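PDB 4HVT: post-proline cleaving enzyme from Rickettsia typhi, which is probably a serine-type oligopeptidase that cleaves peptide chains on the carboxyl side of proline. Local coordinates for residues A[247-250]-A[251-255]. Sequence-based numbering, arbitrary orientation. Where two conformers were deposited one is given.
Sequences KLLS and DTISS
Lys247 and Asp251 form a salt bridge across the connection between strands 242-247 and 257-263, the first two strands of a four-stranded propeller blade. The connection holds a type I beta-turn over 250-253 with an added i+4 bond: Ser250 O accepts from Ile253 N at 2.9 Å, the donor well above the carbonyl plane, and from Ser254 N at 3.0 Å, almost in line with the C=O bond. The lysine and aspartate side chains meet at about a right angle. Bends at chi2 (-78°) and chi4 (51°) turn the lysine chain across to the 251-255 side, where Lys247 CE passes 3.3 Å from Ser255 O and NZ reaches the syn lone pair of Asp251 OD1 at 2.7 Å. A further bond from NZ to the carbonyl of Trp192 gives the ammonium a second anchor. On the flank of the turn Leu249 and Ile253 also cross nearly at right angles, branch against branch: Leu249 CD1 lies 3.9 Å from Ile253 CG2. A water ties the loop's two limbs together, accepting from Leu249 N at 2.9 Å and probably donating to Ser254 O, also 2.9 Å away. A chi1 of 171° swings Ser250 OG away from its own N and towards Thr252 OG1, 2.8 Å away, in a hydrogen bond where either hydroxyl could be the donor.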
ATOM      1  N   LYS A 247      -5.698  -8.329  17.400  1.00  8.92           N
ATOM      2  CA  LYS A 247      -5.505  -8.104  18.850  1.00  9.59           C
ATOM      3  C   LYS A 247      -5.631  -6.639  19.232  1.00  9.31           C
ATOM      4  O   LYS A 247      -5.154  -5.734  18.481  1.00  9.31           O
ATOM      5  CB  LYS A 247      -4.147  -8.582  19.268  1.00 10.14           C
ATOM      6  CG  LYS A 247      -3.920 -10.079  19.204  1.00 10.95           C
ATOM      7  CD  LYS A 247      -4.591 -10.761  20.413  1.00 11.43           C
ATOM      8  CE  LYS A 247      -4.822 -12.267  20.263  1.00 12.22           C
ATOM      9  NZ  LYS A 247      -3.552 -12.945  19.838  1.00 13.17           N
ATOM     10  N   LEU A 248      -6.297  -6.375  20.359  1.00  9.10           N
ATOM     11  CA  LEU A 248      -6.386  -5.017  20.880  1.00  9.03           C
ATOM     12  C   LEU A 248      -5.045  -4.482  21.457  1.00  9.07           C
ATOM     13  O   LEU A 248      -4.627  -3.345  21.207  1.00  8.73           O
ATOM     14  CB  LEU A 248      -7.487  -4.920  21.926  1.00  9.62           C
ATOM     15  CG  LEU A 248      -7.769  -3.583  22.590  1.00 10.12           C
ATOM     16  CD1 LEU A 248      -8.234  -2.570  21.547  1.00 10.20           C
ATOM     17  CD2 LEU A 248      -8.826  -3.695  23.671  1.00 10.85           C
ATOM     18  N   LEU A 249      -4.427  -5.353  22.230  1.00  9.17           N
ATOM     19  CA  LEU A 249      -3.137  -5.080  22.933  1.00  9.39           C
ATOM     20  C   LEU A 249      -2.069  -6.042  22.474  1.00  9.58           C
ATOM     21  O   LEU A 249      -2.313  -6.939  21.689  1.00 10.41           O
ATOM     22  CB  LEU A 249      -3.271  -5.201  24.444  1.00  9.64           C
ATOM     23  CG  LEU A 249      -4.460  -4.456  25.059  1.00  9.72           C
ATOM     24  CD1 LEU A 249      -4.588  -4.681  26.528  1.00 10.38           C
ATOM     25  CD2 LEU A 249      -4.297  -2.949  24.778  1.00  9.65           C
ATOM     26  N   SER A 250      -0.825  -5.822  22.928  1.00  9.74           N
ATOM     27  CA  SER A 250       0.218  -6.822  22.749  1.00 10.18           C
ATOM     28  C   SER A 250      -0.215  -8.133  23.435  1.00 10.50           C
ATOM     29  O   SER A 250      -0.749  -8.065  24.488  1.00 10.53           O
ATOM     30  CB  SER A 250       1.490  -6.330  23.463  1.00 10.50           C
ATOM     31  OG  SER A 250       2.470  -7.364  23.491  1.00 10.98           O
ATOM     32  N   ASP A 251       0.051  -9.299  22.847  1.00 10.97           N
ATOM     33  CA  ASP A 251      -0.165 -10.585  23.478  1.00 11.62           C
ATOM     34  C   ASP A 251       0.535 -10.631  24.851  1.00 12.20           C
ATOM     35  O   ASP A 251       0.141 -11.369  25.712  1.00 12.28           O
ATOM     36  CB  ASP A 251       0.378 -11.732  22.651  1.00 12.49           C
ATOM     37  CG  ASP A 251      -0.524 -12.131  21.495  1.00 13.35           C
ATOM     38  OD1 ASP A 251      -1.741 -12.220  21.711  1.00 14.53           O
ATOM     39  OD2 ASP A 251      -0.019 -12.414  20.394  1.00 14.66           O
ATOM     40  N   THR A 252       1.627  -9.863  25.027  1.00 12.51           N
ATOM     41  CA  THR A 252       2.316  -9.931  26.314  1.00 13.00           C
ATOM     42  C   THR A 252       1.510  -9.290  27.439  1.00 12.88           C
ATOM     43  O   THR A 252       1.826  -9.503  28.629  1.00 13.28           O
ATOM     44  CB  THR A 252       3.709  -9.245  26.329  1.00 13.97           C
ATOM     45  OG1 THR A 252       3.549  -7.854  26.023  1.00 13.07           O
ATOM     46  CG2 THR A 252       4.641  -9.873  25.321  1.00 14.58           C
ATOM     47  N   ILE A 253       0.513  -8.500  27.086  1.00 11.84           N
ATOM     48  CA  ILE A 253      -0.389  -7.869  28.030  1.00 12.34           C
ATOM     49  C   ILE A 253      -1.722  -8.617  28.061  1.00 12.69           C
ATOM     50  O   ILE A 253      -2.244  -8.880  29.150  1.00 12.85           O
ATOM     51  CB  ILE A 253      -0.586  -6.413  27.614  1.00 12.30           C
ATOM     52  CG1 ILE A 253       0.792  -5.740  27.351  1.00 12.45           C
ATOM     53  CG2 ILE A 253      -1.406  -5.660  28.637  1.00 13.31           C
ATOM     54  CD1 ILE A 253       1.662  -5.535  28.571  1.00 13.03           C
ATOM     55  N   SER A 254      -2.292  -8.868  26.879  1.00 12.55           N
ATOM     56  CA  SER A 254      -3.502  -9.689  26.782  1.00 13.17           C
ATOM     57  C   SER A 254      -3.510 -10.443  25.475  1.00 13.75           C
ATOM     58  O   SER A 254      -3.342  -9.853  24.412  1.00 12.95           O
ATOM     59  CB  SER A 254      -4.774  -8.865  26.833  1.00 12.66           C
ATOM     60  OG  SER A 254      -5.952  -9.684  26.668  1.00 13.10           O
ATOM     61  N   SER A 255      -3.808 -11.732  25.559  1.00 15.76           N
ATOM     62  CA  SER A 255      -4.043 -12.538  24.354  0.50 16.25           C
ATOM     63  C   SER A 255      -5.551 -12.780  24.109  1.00 16.76           C
ATOM     64  O   SER A 255      -5.950 -13.403  23.129  1.00 18.66           O
ATOM     65  CB  SER A 255      -3.217 -13.840  24.453  0.50 16.95           C
ATOM     66  OG  SER A 255      -3.528 -14.590  25.640  0.50 16.90           O
TER
HETATM   67  O   HOH W   1      -5.220  -7.941  23.212  1.00  9.77           O